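Long-range contacts in Sys-1 protein (Caenorhabditis elegans, PDB 3C2G), which acts as a beta-catenin in Wnt asymmetry signalling, binding the TCF factor POP-1 directly and activating or repressing its target genes: residues 324-329 against 347-352; 279-284 against 312-317; 568-573 against 607-612; 549-554 against 585-590. All coordinates share one frame; numbering follows the deposited sequence.

Contact 1 of 4, residues 324-329 against 347-352; sequences NILPFL and GFLSNV
This is a buried, wholly apolar contact between two helices near the middle of the armadillo domain: Leu-326 and Leu-329, at the start of helix 325-335, meet Phe-348, Leu-349 and Val-352 in the last turns of helix 339-352. The two segments run roughly antiparallel, with 148° between their N-to-C directions, and their axes come no closer than 11.6 Å, so side chains alone span the distance. Leu-326 does most of the bridging. With CG turned anti to the backbone N (chi1 -157°), its isobutyl end reaches over to helix 339-352 and sets CD1 among three partners. CD1 of Leu-326 lies 3.9 Å from CD1 of Leu-349, a methyl-to-methyl meeting of side chains at about a right angle, and 4.3 Å from CG1 of Val-352. The same methyl comes to the edge of the Phe-348 ring, near its plane. Such apolar packing between successive helices is in keeping with the armadillo fold, whose stacked helices form an elongated superhelix. Leu-329, one turn after Ile-325, adds the tightest touch: its CD1 stands 3.6 Å from CE2 of Phe-348, approaching the ring obliquely. One face of that ring is backed by CB of Val-352 from its own helix. Val-359 and Ile-362 of helix 357-365 pack on Leu-326, and Thr-404 of helix 388-409 packs on Leu-349. The same final turn carries Asn-351, whose ND2 hydrogen-bonds the backbone of the bound POP-1 peptide.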
loop_
_atom_site.group_PDB
_atom_site.type_symbol
_atom_site.label_atom_id
_atom_site.label_comp_id
_atom_site.label_asym_id
_atom_site.label_seq_id
_atom_site.Cartn_x
_atom_site.Cartn_y
_atom_site.Cartn_z
ATOM N N ASN A 324 -22.339 -7.320 6.344
ATOM C CA ASN A 324 -22.292 -6.217 7.297
ATOM C C ASN A 324 -21.109 -5.292 7.061
ATOM O O ASN A 324 -21.263 -4.072 7.093
ATOM C CB ASN A 324 -22.303 -6.743 8.727
ATOM C CG ASN A 324 -23.557 -7.550 9.038
ATOM O OD1 ASN A 324 -24.661 -7.004 9.109
ATOM N ND2 ASN A 324 -23.390 -8.861 9.223
ATOM N N ILE A 325 -19.945 -5.881 6.800
ATOM C CA ILE A 325 -18.720 -5.146 6.499
ATOM C C ILE A 325 -18.917 -4.174 5.335
ATOM O O ILE A 325 -18.600 -2.982 5.440
ATOM C CB ILE A 325 -17.551 -6.131 6.185
ATOM C CG1 ILE A 325 -17.070 -6.836 7.457
ATOM C CG2 ILE A 325 -16.387 -5.438 5.503
ATOM C CD1 ILE A 325 -16.267 -8.081 7.167
ATOM N N LEU A 326 -19.454 -4.673 4.231
ATOM C CA LEU A 326 -19.509 -3.866 3.025
ATOM C C LEU A 326 -20.381 -2.627 3.156
ATOM O O LEU A 326 -19.918 -1.534 2.845
ATOM C CB LEU A 326 -19.886 -4.706 1.804
ATOM C CG LEU A 326 -19.505 -4.219 0.406
ATOM C CD1 LEU A 326 -18.169 -3.523 0.357
ATOM C CD2 LEU A 326 -19.461 -5.412 -0.519
ATOM N N PRO A 327 -21.634 -2.771 3.635
ATOM C CA PRO A 327 -22.424 -1.551 3.860
ATOM C C PRO A 327 -21.746 -0.546 4.789
ATOM O O PRO A 327 -21.858 0.667 4.568
ATOM C CB PRO A 327 -23.706 -2.077 4.495
ATOM C CG PRO A 327 -23.812 -3.466 3.999
ATOM C CD PRO A 327 -22.417 -3.982 3.937
ATOM N N PHE A 328 -21.040 -1.035 5.805
ATOM C CA PHE A 328 -20.331 -0.137 6.714
ATOM C C PHE A 328 -19.284 0.659 5.963
ATOM O O PHE A 328 -19.207 1.873 6.086
ATOM C CB PHE A 328 -19.693 -0.906 7.881
ATOM C CG PHE A 328 -18.790 -0.060 8.741
ATOM C CD1 PHE A 328 -19.322 0.749 9.744
ATOM C CD2 PHE A 328 -17.406 -0.056 8.532
ATOM C CE1 PHE A 328 -18.484 1.556 10.543
ATOM C CE2 PHE A 328 -16.569 0.743 9.310
ATOM C CZ PHE A 328 -17.108 1.550 10.323
ATOM N N LEU A 329 -18.474 -0.035 5.175
ATOM C CA LEU A 329 -17.444 0.620 4.370
ATOM C C LEU A 329 -17.997 1.606 3.335
ATOM O O LEU A 329 -17.413 2.659 3.120
ATOM C CB LEU A 329 -16.522 -0.417 3.723
ATOM C CG LEU A 329 -15.702 -1.228 4.744
ATOM C CD1 LEU A 329 -14.910 -2.313 4.056
ATOM C CD2 LEU A 329 -14.769 -0.334 5.590
ATOM N N GLY A 347 -10.718 1.873 -3.703
ATOM C CA GLY A 347 -9.748 0.907 -4.198
ATOM C C GLY A 347 -10.128 -0.481 -3.728
ATOM O O GLY A 347 -10.164 -1.423 -4.510
ATOM N N PHE A 348 -10.441 -0.595 -2.444
ATOM C CA PHE A 348 -10.945 -1.823 -1.857
ATOM C C PHE A 348 -12.246 -2.334 -2.515
ATOM O O PHE A 348 -12.402 -3.532 -2.757
ATOM C CB PHE A 348 -11.166 -1.621 -0.352
ATOM C CG PHE A 348 -11.822 -2.782 0.317
ATOM C CD1 PHE A 348 -11.070 -3.847 0.778
ATOM C CD2 PHE A 348 -13.200 -2.829 0.456
ATOM C CE1 PHE A 348 -11.688 -4.941 1.400
ATOM C CE2 PHE A 348 -13.824 -3.916 1.052
ATOM C CZ PHE A 348 -13.070 -4.968 1.532
ATOM N N LEU A 349 -13.178 -1.422 -2.761
ATOM C CA LEU A 349 -14.455 -1.747 -3.361
ATOM C C LEU A 349 -14.256 -2.375 -4.741
ATOM O O LEU A 349 -14.839 -3.415 -5.050
ATOM C CB LEU A 349 -15.298 -0.471 -3.464
ATOM C CG LEU A 349 -16.751 -0.598 -3.910
ATOM C CD1 LEU A 349 -17.550 -1.578 -3.017
ATOM C CD2 LEU A 349 -17.407 0.790 -3.968
ATOM N N SER A 350 -13.383 -1.772 -5.543
ATOM C CA SER A 350 -13.120 -2.254 -6.904
ATOM C C SER A 350 -12.606 -3.681 -6.940
ATOM O O SER A 350 -13.032 -4.450 -7.793
ATOM C CB SER A 350 -12.161 -1.333 -7.646
ATOM O OG SER A 350 -10.904 -1.318 -7.002
ATOM N N ASN A 351 -11.713 -4.037 -6.012
ATOM C CA ASN A 351 -11.202 -5.408 -5.932
ATOM C C ASN A 351 -12.180 -6.389 -5.300
ATOM O O ASN A 351 -12.274 -7.537 -5.736
ATOM C CB ASN A 351 -9.880 -5.479 -5.169
ATOM C CG ASN A 351 -8.721 -4.884 -5.939
ATOM O OD1 ASN A 351 -8.713 -4.863 -7.165
ATOM N ND2 ASN A 351 -7.722 -4.393 -5.208
ATOM N N VAL A 352 -12.901 -5.956 -4.269
ATOM C CA VAL A 352 -13.740 -6.896 -3.526
ATOM C C VAL A 352 -14.913 -7.395 -4.384
ATOM O O VAL A 352 -15.320 -8.545 -4.240
ATOM C CB VAL A 352 -14.225 -6.339 -2.159
ATOM C CG1 VAL A 352 -15.449 -5.433 -2.309
ATOM C CG2 VAL A 352 -14.539 -7.464 -1.196
#

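Contact 2 of 4, residues 279-284 against 312-317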
loop_
_atom_site.group_PDB
_atom_site.type_symbol
_atom_site.label_atom_id
_atom_site.label_comp_id
_atom_site.label_asym_id
_atom_site.label_seq_id
_atom_site.Cartn_x
_atom_site.Cartn_y
_atom_site.Cartn_z
ATOM N N GLY A 279 -4.230 -15.759 4.150
ATOM C CA GLY A 279 -4.171 -16.220 5.545
ATOM C C GLY A 279 -4.835 -15.239 6.498
ATOM O O GLY A 279 -5.572 -15.626 7.399
ATOM N N PHE A 280 -4.579 -13.959 6.274
ATOM C CA PHE A 280 -5.126 -12.889 7.080
ATOM C C PHE A 280 -6.656 -12.833 6.946
ATOM O O PHE A 280 -7.396 -12.707 7.944
ATOM C CB PHE A 280 -4.465 -11.575 6.644
ATOM C CG PHE A 280 -4.934 -10.366 7.402
ATOM C CD1 PHE A 280 -4.629 -10.209 8.749
ATOM C CD2 PHE A 280 -5.664 -9.372 6.757
ATOM C CE1 PHE A 280 -5.052 -9.085 9.442
ATOM C CE2 PHE A 280 -6.088 -8.236 7.442
ATOM C CZ PHE A 280 -5.782 -8.095 8.789
ATOM N N VAL A 281 -7.137 -12.963 5.716
ATOM C CA VAL A 281 -8.566 -12.951 5.481
ATOM C C VAL A 281 -9.264 -14.176 6.074
ATOM O O VAL A 281 -10.356 -14.050 6.600
ATOM C CB VAL A 281 -8.893 -12.764 3.997
ATOM C CG1 VAL A 281 -10.411 -12.895 3.738
ATOM C CG2 VAL A 281 -8.356 -11.406 3.505
ATOM N N ARG A 282 -8.641 -15.347 6.026
ATOM C CA ARG A 282 -9.230 -16.539 6.649
ATOM C C ARG A 282 -9.211 -16.458 8.182
ATOM O O ARG A 282 -9.958 -17.160 8.859
ATOM C CB ARG A 282 -8.557 -17.838 6.142
ATOM C CG ARG A 282 -8.539 -18.002 4.590
ATOM C CD ARG A 282 -7.946 -19.336 4.049
ATOM N NE ARG A 282 -6.736 -19.808 4.741
ATOM C CZ ARG A 282 -5.472 -19.640 4.328
ATOM N NH1 ARG A 282 -5.181 -18.985 3.204
ATOM N NH2 ARG A 282 -4.475 -20.137 5.056
ATOM N N SER A 283 -8.368 -15.596 8.740
ATOM C CA SER A 283 -8.322 -15.406 10.197
ATOM C C SER A 283 -9.205 -14.233 10.639
ATOM O O SER A 283 -9.108 -13.767 11.768
ATOM C CB SER A 283 -6.890 -15.185 10.648
ATOM O OG SER A 283 -6.018 -16.065 9.954
ATOM N N ASP A 284 -10.054 -13.760 9.726
ATOM C CA ASP A 284 -11.056 -12.725 10.002
ATOM C C ASP A 284 -10.469 -11.319 10.125
ATOM O O ASP A 284 -11.034 -10.435 10.775
ATOM C CB ASP A 284 -11.935 -13.111 11.195
ATOM C CG ASP A 284 -13.031 -14.091 10.803
ATOM O OD1 ASP A 284 -13.360 -14.154 9.596
ATOM O OD2 ASP A 284 -13.556 -14.803 11.686
ATOM N N SER A 312 -7.190 -6.321 -0.466
ATOM C CA SER A 312 -8.460 -6.293 -1.169
ATOM C C SER A 312 -8.551 -7.268 -2.352
ATOM O O SER A 312 -9.642 -7.683 -2.726
ATOM C CB SER A 312 -8.770 -4.871 -1.636
ATOM O OG SER A 312 -7.814 -4.426 -2.576
ATOM N N ASP A 313 -7.409 -7.630 -2.928
ATOM C CA ASP A 313 -7.384 -8.571 -4.034
ATOM C C ASP A 313 -7.378 -10.052 -3.612
ATOM O O ASP A 313 -7.206 -10.942 -4.441
ATOM C CB ASP A 313 -6.238 -8.244 -5.000
ATOM C CG ASP A 313 -4.858 -8.258 -4.326
ATOM O OD1 ASP A 313 -4.668 -7.619 -3.256
ATOM O OD2 ASP A 313 -3.939 -8.896 -4.892
ATOM N N ALA A 314 -7.612 -10.326 -2.335
ATOM C CA ALA A 314 -7.570 -11.696 -1.839
ATOM C C ALA A 314 -8.747 -12.549 -2.335
ATOM O O ALA A 314 -9.911 -12.145 -2.249
ATOM C CB ALA A 314 -7.514 -11.702 -0.337
ATOM N N LYS A 315 -8.437 -13.743 -2.836
ATOM C CA LYS A 315 -9.469 -14.652 -3.327
ATOM C C LYS A 315 -10.353 -15.148 -2.183
ATOM O O LYS A 315 -11.551 -15.412 -2.398
ATOM C CB LYS A 315 -8.852 -15.822 -4.113
ATOM C CG LYS A 315 -8.445 -15.475 -5.578
ATOM C CD LYS A 315 -7.418 -16.494 -6.120
ATOM C CE LYS A 315 -7.597 -16.752 -7.624
ATOM N NZ LYS A 315 -7.069 -15.647 -8.495
ATOM N N ALA A 316 -9.779 -15.247 -0.974
ATOM C CA ALA A 316 -10.553 -15.623 0.225
ATOM C C ALA A 316 -11.709 -14.669 0.540
ATOM O O ALA A 316 -12.638 -15.041 1.247
ATOM C CB ALA A 316 -9.656 -15.775 1.428
ATOM N N LEU A 317 -11.666 -13.441 0.016
ATOM C CA LEU A 317 -12.783 -12.507 0.213
ATOM C C LEU A 317 -14.071 -12.991 -0.485
ATOM O O LEU A 317 -15.167 -12.484 -0.207
ATOM C CB LEU A 317 -12.395 -11.074 -0.168
ATOM C CG LEU A 317 -11.498 -10.318 0.845
ATOM C CD1 LEU A 317 -10.580 -9.314 0.164
ATOM C CD2 LEU A 317 -12.303 -9.623 1.924
#
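A single valine carries most of this contact: Val-281, in the last turn of helix 274-282, splits its two methyls among Ala-314, Ala-316 and Leu-317 of a loop that curls into a 3-10 turn. CG2 of Val-281 lies 3.9 Å from CB of Ala-314. CG1 takes the other two partners, resting 3.8 Å from CB of Ala-316 and 4.0 Å from CG of Leu-317. This division follows from the torsion of the valine: CG1 is anti to the backbone N (chi1 174°) and CG2 anti to the carbonyl carbon, so the branches spread along the loop. The small alanines let the backbones close in, with CA of Val-281 6.2 Å from CA of Ala-316. At the outer margin the aliphatic stem of Arg-282 extends the apolar surface, its CG 4.0 Å from CB of Ala-316. The bent chain then folds its guanidinium back, one face over CA of Gly-279, and NH2 bonds the carbonyl oxygen of Gln-217. The helix stops just beyond, in a Schellman motif with Asp-284 at positive phi (75°). The loop is also anchored by a polar bond, from N of Ala-316 to OD1 of Asp-278. Among its neighbours, the contact lies where the loop between helices 298-311 and 325-335 closes over the end of helix 274-282, while Val-286 of helix 285-292 packs on both Val-281 and Leu-317.

Contact 3 of 4, residues 568-573 against 607-612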
loop_
_atom_site.group_PDB
_atom_site.type_symbol
_atom_site.label_atom_id
_atom_site.label_comp_id
_atom_site.label_asym_id
_atom_site.label_seq_id
_atom_site.Cartn_x
_atom_site.Cartn_y
_atom_site.Cartn_z
ATOM N N ASN A 568 -11.272 -5.018 -35.942
ATOM C CA ASN A 568 -11.862 -3.734 -35.560
ATOM C C ASN A 568 -11.297 -2.588 -36.401
ATOM O O ASN A 568 -12.021 -1.702 -36.863
ATOM C CB ASN A 568 -11.674 -3.471 -34.059
ATOM C CG ASN A 568 -12.740 -4.147 -33.212
ATOM O OD1 ASN A 568 -13.747 -4.640 -33.725
ATOM N ND2 ASN A 568 -12.533 -4.160 -31.914
ATOM N N VAL A 569 -9.988 -2.641 -36.603
ATOM C CA VAL A 569 -9.291 -1.641 -37.379
ATOM C C VAL A 569 -9.780 -1.665 -38.819
ATOM O O VAL A 569 -10.051 -0.617 -39.394
ATOM C CB VAL A 569 -7.776 -1.831 -37.271
ATOM C CG1 VAL A 569 -7.060 -1.207 -38.444
ATOM C CG2 VAL A 569 -7.280 -1.241 -35.948
ATOM N N LEU A 570 -9.930 -2.856 -39.383
ATOM C CA LEU A 570 -10.413 -2.989 -40.754
ATOM C C LEU A 570 -11.824 -2.443 -40.907
ATOM O O LEU A 570 -12.110 -1.703 -41.855
ATOM C CB LEU A 570 -10.369 -4.447 -41.214
ATOM C CG LEU A 570 -8.982 -5.060 -41.361
ATOM C CD1 LEU A 570 -9.060 -6.579 -41.427
ATOM C CD2 LEU A 570 -8.264 -4.498 -42.566
ATOM N N VAL A 571 -12.695 -2.803 -39.972
ATOM C CA VAL A 571 -14.105 -2.456 -40.064
ATOM C C VAL A 571 -14.322 -0.961 -39.887
ATOM O O VAL A 571 -15.095 -0.360 -40.641
ATOM C CB VAL A 571 -14.945 -3.272 -39.063
ATOM C CG1 VAL A 571 -16.389 -2.747 -38.965
ATOM C CG2 VAL A 571 -14.946 -4.756 -39.466
ATOM N N VAL A 572 -13.641 -0.361 -38.908
ATOM C CA VAL A 572 -13.806 1.060 -38.643
ATOM C C VAL A 572 -13.336 1.880 -39.842
ATOM O O VAL A 572 -13.973 2.869 -40.207
ATOM C CB VAL A 572 -13.123 1.536 -37.309
ATOM C CG1 VAL A 572 -11.627 1.773 -37.471
ATOM C CG2 VAL A 572 -13.774 2.807 -36.812
ATOM N N CYS A 573 -12.230 1.451 -40.448
ATOM C CA CYS A 573 -11.692 2.126 -41.616
ATOM C C CYS A 573 -12.692 2.095 -42.765
ATOM O O CYS A 573 -12.957 3.124 -43.385
ATOM C CB CYS A 573 -10.371 1.497 -42.045
ATOM S SG CYS A 573 -8.980 1.998 -41.036
ATOM N N LYS A 607 -12.652 -11.056 -45.139
ATOM C CA LYS A 607 -13.796 -10.363 -45.742
ATOM C C LYS A 607 -13.708 -8.843 -45.586
ATOM O O LYS A 607 -13.992 -8.100 -46.527
ATOM C CB LYS A 607 -15.122 -10.883 -45.170
ATOM N N ALA A 608 -13.312 -8.388 -44.398
ATOM C CA ALA A 608 -13.174 -6.956 -44.122
ATOM C C ALA A 608 -12.056 -6.347 -44.963
ATOM O O ALA A 608 -12.208 -5.257 -45.525
ATOM C CB ALA A 608 -12.908 -6.732 -42.654
ATOM N N ALA A 609 -10.948 -7.081 -45.047
ATOM C CA ALA A 609 -9.768 -6.664 -45.791
ATOM C C ALA A 609 -10.067 -6.271 -47.237
ATOM O O ALA A 609 -9.752 -5.149 -47.641
ATOM C CB ALA A 609 -8.696 -7.743 -45.735
ATOM N N ASN A 610 -10.681 -7.164 -48.016
ATOM C CA ASN A 610 -10.939 -6.825 -49.421
ATOM C C ASN A 610 -12.080 -5.840 -49.636
ATOM O O ASN A 610 -12.068 -5.078 -50.610
ATOM C CB ASN A 610 -11.007 -8.053 -50.359
ATOM C CG ASN A 610 -11.873 -9.172 -49.821
ATOM O OD1 ASN A 610 -13.071 -8.995 -49.586
ATOM N ND2 ASN A 610 -11.275 -10.349 -49.648
ATOM N N SER A 611 -13.027 -5.803 -48.703
ATOM C CA SER A 611 -14.028 -4.732 -48.694
ATOM C C SER A 611 -13.347 -3.373 -48.537
ATOM O O SER A 611 -13.705 -2.418 -49.219
ATOM C CB SER A 611 -15.049 -4.931 -47.576
ATOM O OG SER A 611 -15.525 -6.260 -47.546
ATOM N N LEU A 612 -12.362 -3.300 -47.642
ATOM C CA LEU A 612 -11.584 -2.079 -47.436
ATOM C C LEU A 612 -10.652 -1.787 -48.617
ATOM O O LEU A 612 -10.466 -0.627 -48.993
ATOM C CB LEU A 612 -10.797 -2.139 -46.117
ATOM C CG LEU A 612 -9.887 -0.968 -45.714
ATOM C CD1 LEU A 612 -10.636 0.355 -45.630
ATOM C CD2 LEU A 612 -9.197 -1.257 -44.404
#
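No aromatic ring, amide or other flat side chain takes part where Leu-570 and Cys-573 of helix 563-579 meet Ala-608, Ala-609 and Leu-612 of helix 603-613; there are no faces or edges to match, and the side chains meet through aliphatic carbon, partly against the backbone. The axes of the two segments approach to 8.9 Å and cross at 33°, and CA of Leu-570 comes within 5.9 Å of CA of Ala-608. That closeness rests on the alanine, whose CB is 3.7 Å from CB of Leu-570. Leu-570 holds CG anti to its carbonyl carbon (chi1 -67°), which places both methyls against helix 603-613: CD1 comes within 4.1 Å of N of Ala-609, and CD2 meets CD2 of Leu-612 at 3.8 Å. These two leucines cross at about a right angle. Leu-612 then straddles Cys-573 with both branches, each of CD1 and CD2 lying 3.8 Å from CB of Cys-573. Replacing Leu-570 by an alanine would probably open a gap between the helices and leave CD2 of Leu-612 without its methyl partner. Leu-594 of helix 591-598 packs on Leu-570, and Leu-597 on Ala-609, closing the apolar cluster from another helix. With neither charge nor polar bond to direct them, the two helices are held to one another here by the fit of shapes and the exclusion of water.

Contact 4 of 4, residues 549-554 against 585-590; sequences IDCPLN and DIWTID
The backbones of 549-554 and 585-590 lie side by side, with CA of Cys-551 5.8 Å from CA of Trp-587 and CA of Asn-554 6.5 Å from CA of Ile-589. Cys-551 sits on the indole of Trp-587: its CB stands over one face in a CH-pi contact, 3.6 Å from the centroid of the five-membered ring. SG, placed anti to the backbone N (chi1 -171°), passes obliquely along the six-membered ring in a sulfur-aromatic contact and presses on CG2 of Ile-589 at 3.7 Å. CD of Pro-552 covers the same face farther out, near CH2. Beyond the ring, CD2 of Leu-553 packs on CG2 of Ile-589. An alanine in place of Trp-587 would be likely to strip Cys-551 and Pro-552 of the surface they rest on. Polar links flank this core: ND2 of Asn-554 donates to O of Thr-588 at 3.2 Å; the acceptor lies in the amide plane of Asn-554, though the bond is bent at the hydrogen (144°). One water joins OD1 of Asp-550 to N of Thr-588, and a second joins OD1 of Asn-554 to N of Asp-590. OD1 of Asp-550 also takes N of Cys-551 at 2.8 Å, from above the carboxylate plane. Ile-576 and Leu-577 of helix 563-579 pack on Trp-587, while Leu-594 of helix 591-598 touches both Leu-553 and Ile-589, so the paired segments are lodged against these two helices.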
loop_
_atom_site.group_PDB
_atom_site.type_symbol
_atom_site.label_atom_id
_atom_site.label_comp_id
_atom_site.label_asym_id
_atom_site.label_seq_id
_atom_site.Cartn_x
_atom_site.Cartn_y
_atom_site.Cartn_z
ATOM N N ILE A 549 -8.318 12.064 -36.478
ATOM C CA ILE A 549 -7.594 10.797 -36.437
ATOM C C ILE A 549 -6.969 10.493 -37.792
ATOM O O ILE A 549 -7.624 10.593 -38.824
ATOM C CB ILE A 549 -8.510 9.646 -35.929
ATOM C CG1 ILE A 549 -8.565 9.671 -34.401
ATOM C CG2 ILE A 549 -8.048 8.278 -36.404
ATOM C CD1 ILE A 549 -9.599 8.727 -33.803
ATOM N N ASP A 550 -5.683 10.155 -37.779
ATOM C CA ASP A 550 -4.990 9.681 -38.974
ATOM C C ASP A 550 -5.358 8.217 -39.223
ATOM O O ASP A 550 -5.811 7.522 -38.307
ATOM C CB ASP A 550 -3.475 9.826 -38.796
ATOM C CG ASP A 550 -2.714 9.854 -40.131
ATOM O OD1 ASP A 550 -3.351 9.739 -41.214
ATOM O OD2 ASP A 550 -1.466 9.998 -40.088
ATOM N N CYS A 551 -5.165 7.761 -40.458
ATOM C CA CYS A 551 -5.483 6.396 -40.884
ATOM C C CYS A 551 -5.253 5.313 -39.825
ATOM O O CYS A 551 -4.108 4.958 -39.553
ATOM C CB CYS A 551 -4.651 6.043 -42.112
ATOM S SG CYS A 551 -5.174 4.486 -42.846
ATOM N N PRO A 552 -6.337 4.772 -39.239
ATOM C CA PRO A 552 -6.200 3.717 -38.226
ATOM C C PRO A 552 -5.466 2.481 -38.742
ATOM O O PRO A 552 -4.779 1.820 -37.970
ATOM C CB PRO A 552 -7.649 3.371 -37.871
ATOM C CG PRO A 552 -8.426 4.590 -38.241
ATOM C CD PRO A 552 -7.751 5.120 -39.469
ATOM N N LEU A 553 -5.584 2.197 -40.039
ATOM C CA LEU A 553 -4.891 1.060 -40.644
ATOM C C LEU A 553 -3.403 1.026 -40.301
ATOM O O LEU A 553 -2.827 -0.050 -40.125
ATOM C CB LEU A 553 -5.109 1.006 -42.162
ATOM C CG LEU A 553 -4.649 -0.266 -42.900
ATOM C CD1 LEU A 553 -5.139 -1.564 -42.216
ATOM C CD2 LEU A 553 -5.063 -0.256 -44.369
ATOM N N ASN A 554 -2.800 2.205 -40.167
ATOM C CA ASN A 554 -1.386 2.329 -39.802
ATOM C C ASN A 554 -1.048 1.801 -38.392
ATOM O O ASN A 554 0.121 1.604 -38.064
ATOM C CB ASN A 554 -0.911 3.780 -39.985
ATOM C CG ASN A 554 -0.900 4.221 -41.452
ATOM O OD1 ASN A 554 -0.647 3.423 -42.359
ATOM N ND2 ASN A 554 -1.174 5.502 -41.686
ATOM N N ASP A 585 -7.940 8.635 -50.526
ATOM C CA ASP A 585 -6.871 9.204 -51.337
ATOM C C ASP A 585 -5.847 9.976 -50.509
ATOM O O ASP A 585 -4.683 10.109 -50.895
ATOM C CB ASP A 585 -7.473 10.105 -52.406
ATOM C CG ASP A 585 -8.502 9.380 -53.247
ATOM O OD1 ASP A 585 -8.166 9.034 -54.407
ATOM O OD2 ASP A 585 -9.629 9.135 -52.737
ATOM N N ILE A 586 -6.293 10.488 -49.370
ATOM C CA ILE A 586 -5.450 11.297 -48.504
ATOM C C ILE A 586 -4.573 10.441 -47.593
ATOM O O ILE A 586 -3.415 10.785 -47.363
ATOM C CB ILE A 586 -6.297 12.266 -47.679
ATOM C CG1 ILE A 586 -7.119 13.147 -48.623
ATOM C CG2 ILE A 586 -5.422 13.105 -46.753
ATOM C CD1 ILE A 586 -8.271 13.873 -47.947
ATOM N N TRP A 587 -5.120 9.329 -47.092
ATOM C CA TRP A 587 -4.365 8.441 -46.212
ATOM C C TRP A 587 -3.159 7.864 -46.925
ATOM O O TRP A 587 -3.115 7.812 -48.145
ATOM C CB TRP A 587 -5.224 7.293 -45.682
ATOM C CG TRP A 587 -6.237 7.700 -44.677
ATOM C CD1 TRP A 587 -6.277 8.865 -43.993
ATOM C CD2 TRP A 587 -7.344 6.923 -44.217
ATOM N NE1 TRP A 587 -7.344 8.880 -43.150
ATOM C CE2 TRP A 587 -8.018 7.695 -43.261
ATOM C CE3 TRP A 587 -7.830 5.648 -44.520
ATOM C CZ2 TRP A 587 -9.167 7.241 -42.601
ATOM C CZ3 TRP A 587 -8.977 5.187 -43.856
ATOM C CH2 TRP A 587 -9.628 5.985 -42.911
ATOM N N THR A 588 -2.166 7.453 -46.150
ATOM C CA THR A 588 -1.032 6.755 -46.705
ATOM C C THR A 588 -0.947 5.396 -46.016
ATOM O O THR A 588 -0.693 5.318 -44.810
ATOM C CB THR A 588 0.264 7.577 -46.557
ATOM O OG1 THR A 588 0.163 8.756 -47.367
ATOM C CG2 THR A 588 1.486 6.769 -47.011
ATOM N N ILE A 589 -1.194 4.344 -46.794
ATOM C CA ILE A 589 -1.227 2.974 -46.279
ATOM C C ILE A 589 -0.088 2.104 -46.808
ATOM O O ILE A 589 0.582 2.454 -47.783
ATOM C CB ILE A 589 -2.588 2.269 -46.573
ATOM C CG1 ILE A 589 -2.768 2.016 -48.076
ATOM C CG2 ILE A 589 -3.747 3.071 -45.992
ATOM C CD1 ILE A 589 -3.906 1.063 -48.414
ATOM N N ASP A 590 0.129 0.983 -46.120
ATOM C CA ASP A 590 0.986 -0.097 -46.591
ATOM C C ASP A 590 0.076 -1.057 -47.341
ATOM O O ASP A 590 -0.503 -1.974 -46.755
ATOM C CB ASP A 590 1.646 -0.792 -45.393
ATOM C CG ASP A 590 2.685 -1.835 -45.797
ATOM O OD1 ASP A 590 2.597 -2.417 -46.900
ATOM O OD2 ASP A 590 3.590 -2.088 -44.980
HETATM O O HOH W 1 -2.211 8.656 -43.578
HETATM O O HOH W 2 -1.247 0.688 -43.419
#

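In the fold
The four contacts form two pairs. Contacts 2 and 1 come in series along the chain, centres 13 Å apart near the middle of the domain, and join where Asn-351 of contact 1 probably hydrogen-bonds Ser-312 of contact 2; Asn-351 and Asp-313 both also reach the bound POP-1 peptide, so this pair borders the partner's binding site. Contacts 4 and 3, likewise 13 Å apart, lie toward the C-terminal end, and their segments alternate in sequence, interlocking segments 549-554 and 585-590 with helices 563-579 and 603-613; Cys-573 packs against Pro-552 between them. Between the pairs, contact centres lie 44 to 50 Å apart, reflecting the elongated all-helical superhelix.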